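PDB 4YD8: protein PTHB1 from Homo sapiens, which is a subunit of the BBSome, a coat complex thought to sort specific membrane proteins to primary cilia, and is represented here by its N-terminal seven-bladed beta-propeller. Local coordinates for residues A[51-56]-A[97-102]. Numbering follows the deposited sequence.
Sequences GYLRIF and LHLAVL
L53 and L99 meet tip to tip between two neighbouring blades of the seven-bladed propeller, with V101 beside them. Strand 52-56 belongs to one four-stranded antiparallel sheet and strand 98-102 to the next. No hydrogen bond joins the two segments; L53 and V101 have the nearest CA atoms, 8.8 Å apart, and side chains bridge the gap. L53 CB points toward 97-102, yet its nearest atom there, V101 CG2, is still 5.5 Å off. One bond further, L53 CG comes within 4.1 Å of L99 CD2. L53 CD1 lies 4.0 Å from L99 CD2; L53 CD2 is 4.3 Å from L99 CD2 and also reaches V101 CG2 at 4.4 Å. L99 CD2 thus sits against the whole isobutyl end of L53. With CG anti to the backbone N (chi1 -169°), L53 extends across the gap, and L99 answers with a similar first torsion (chi1 175°). Leucine suits both places because its branch sits one carbon beyond CB; L53 uses both methyls, L99 CD2 alone. The shorter V101, branched at CB, meets L53 through CG2 only. V76 of strand 72-77, in the same blade, also packs on L53, as does V85 of strand 84-88 in the next; V87 of that strand packs on L99. All three touching residues are buried, so the blades are joined here by dispersion and exclusion of water, a contact between methyl groups that imposes little directional constraint.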
loop_
_atom_site.group_PDB
_atom_site.type_symbol
_atom_site.label_atom_id
_atom_site.label_comp_id
_atom_site.label_asym_id
_atom_site.label_seq_id
_atom_site.Cartn_x
_atom_site.Cartn_y
_atom_site.Cartn_z
ATOM N N GLY A 51 5.527 -10.496 13.847
ATOM C CA GLY A 51 4.369 -10.230 14.693
ATOM C C GLY A 51 4.336 -8.858 15.342
ATOM O O GLY A 51 3.365 -8.519 16.009
ATOM N N TYR A 52 5.384 -8.063 15.148
ATOM C CA TYR A 52 5.421 -6.699 15.699
ATOM C C TYR A 52 4.737 -5.648 14.826
ATOM O O TYR A 52 4.916 -5.620 13.615
ATOM C CB TYR A 52 6.872 -6.256 15.941
ATOM C CG TYR A 52 7.504 -6.965 17.113
ATOM C CD1 TYR A 52 7.334 -6.491 18.408
ATOM C CD2 TYR A 52 8.257 -8.121 16.926
ATOM C CE1 TYR A 52 7.900 -7.152 19.494
ATOM C CE2 TYR A 52 8.825 -8.786 18.000
ATOM C CZ TYR A 52 8.643 -8.296 19.280
ATOM O OH TYR A 52 9.214 -8.950 20.344
ATOM N N LEU A 53 3.969 -4.773 15.469
ATOM C CA LEU A 53 3.390 -3.601 14.826
ATOM C C LEU A 53 4.078 -2.366 15.402
ATOM O O LEU A 53 4.131 -2.201 16.623
ATOM C CB LEU A 53 1.867 -3.548 15.058
ATOM C CG LEU A 53 0.976 -2.554 14.280
ATOM C CD1 LEU A 53 1.201 -1.092 14.676
ATOM C CD2 LEU A 53 1.158 -2.706 12.786
ATOM N N ARG A 54 4.603 -1.508 14.533
ATOM C CA ARG A 54 5.301 -0.301 14.983
ATOM C C ARG A 54 4.733 0.938 14.295
ATOM O O ARG A 54 4.403 0.899 13.119
ATOM C CB ARG A 54 6.815 -0.416 14.709
ATOM C CG ARG A 54 7.482 -1.562 15.482
ATOM C CD ARG A 54 8.933 -1.804 15.049
ATOM N NE ARG A 54 9.567 -2.852 15.852
ATOM C CZ ARG A 54 9.799 -4.093 15.428
ATOM N NH1 ARG A 54 9.437 -4.466 14.206
ATOM N NH2 ARG A 54 10.388 -4.973 16.228
ATOM N N ILE A 55 4.635 2.036 15.036
ATOM C CA ILE A 55 4.188 3.304 14.474
ATOM C C ILE A 55 5.220 4.387 14.792
ATOM O O ILE A 55 5.606 4.554 15.953
ATOM C CB ILE A 55 2.820 3.734 15.039
ATOM C CG1 ILE A 55 1.767 2.631 14.826
ATOM C CG2 ILE A 55 2.367 5.058 14.397
ATOM C CD1 ILE A 55 0.384 3.007 15.414
ATOM N N PHE A 56 5.671 5.097 13.765
ATOM C CA PHE A 56 6.699 6.137 13.917
ATOM C C PHE A 56 6.204 7.507 13.484
ATOM O O PHE A 56 5.418 7.638 12.547
ATOM C CB PHE A 56 7.962 5.841 13.083
ATOM C CG PHE A 56 8.677 4.572 13.453
ATOM C CD1 PHE A 56 8.315 3.365 12.874
ATOM C CD2 PHE A 56 9.733 4.593 14.366
ATOM C CE1 PHE A 56 8.984 2.195 13.201
ATOM C CE2 PHE A 56 10.409 3.426 14.697
ATOM C CZ PHE A 56 10.024 2.219 14.113
ATOM N N LEU A 97 -10.173 7.640 10.843
ATOM C CA LEU A 97 -9.341 6.565 10.314
ATOM C C LEU A 97 -8.990 5.575 11.420
ATOM O O LEU A 97 -8.760 5.959 12.573
ATOM C CB LEU A 97 -8.056 7.114 9.676
ATOM C CG LEU A 97 -8.272 8.144 8.561
ATOM C CD1 LEU A 97 -6.931 8.712 8.050
ATOM C CD2 LEU A 97 -9.072 7.507 7.433
ATOM N N HIS A 98 -8.952 4.300 11.045
ATOM C CA HIS A 98 -8.545 3.209 11.921
ATOM C C HIS A 98 -7.542 2.304 11.197
ATOM O O HIS A 98 -7.437 2.337 9.977
ATOM C CB HIS A 98 -9.751 2.377 12.369
ATOM C CG HIS A 98 -10.640 3.088 13.331
ATOM N ND1 HIS A 98 -11.512 4.089 12.944
ATOM C CD2 HIS A 98 -10.784 2.964 14.673
ATOM C CE1 HIS A 98 -12.156 4.538 14.004
ATOM N NE2 HIS A 98 -11.729 3.881 15.070
ATOM N N LEU A 99 -6.826 1.498 11.971
ATOM C CA LEU A 99 -5.784 0.603 11.456
ATOM C C LEU A 99 -6.353 -0.790 11.272
ATOM O O LEU A 99 -6.906 -1.348 12.219
ATOM C CB LEU A 99 -4.615 0.536 12.428
ATOM C CG LEU A 99 -3.484 -0.452 12.093
ATOM C CD1 LEU A 99 -2.782 -0.072 10.804
ATOM C CD2 LEU A 99 -2.487 -0.563 13.233
ATOM N N ALA A 100 -6.215 -1.352 10.070
ATOM C CA ALA A 100 -6.549 -2.768 9.871
ATOM C C ALA A 100 -5.245 -3.548 9.790
ATOM O O ALA A 100 -4.323 -3.157 9.080
ATOM C CB ALA A 100 -7.381 -2.966 8.613
ATOM N N VAL A 101 -5.165 -4.634 10.548
ATOM C CA VAL A 101 -4.012 -5.511 10.524
ATOM C C VAL A 101 -4.494 -6.868 10.039
ATOM O O VAL A 101 -5.374 -7.476 10.655
ATOM C CB VAL A 101 -3.364 -5.645 11.911
ATOM C CG1 VAL A 101 -2.150 -6.582 11.860
ATOM C CG2 VAL A 101 -2.969 -4.245 12.452
ATOM N N LEU A 102 -3.930 -7.324 8.932
ATOM C CA LEU A 102 -4.291 -8.624 8.382
ATOM C C LEU A 102 -3.312 -9.669 8.865
ATOM O O LEU A 102 -2.099 -9.513 8.694
ATOM C CB LEU A 102 -4.301 -8.572 6.853
ATOM C CG LEU A 102 -4.710 -9.870 6.155
ATOM C CD1 LEU A 102 -6.149 -10.247 6.542
ATOM C CD2 LEU A 102 -4.559 -9.697 4.652
#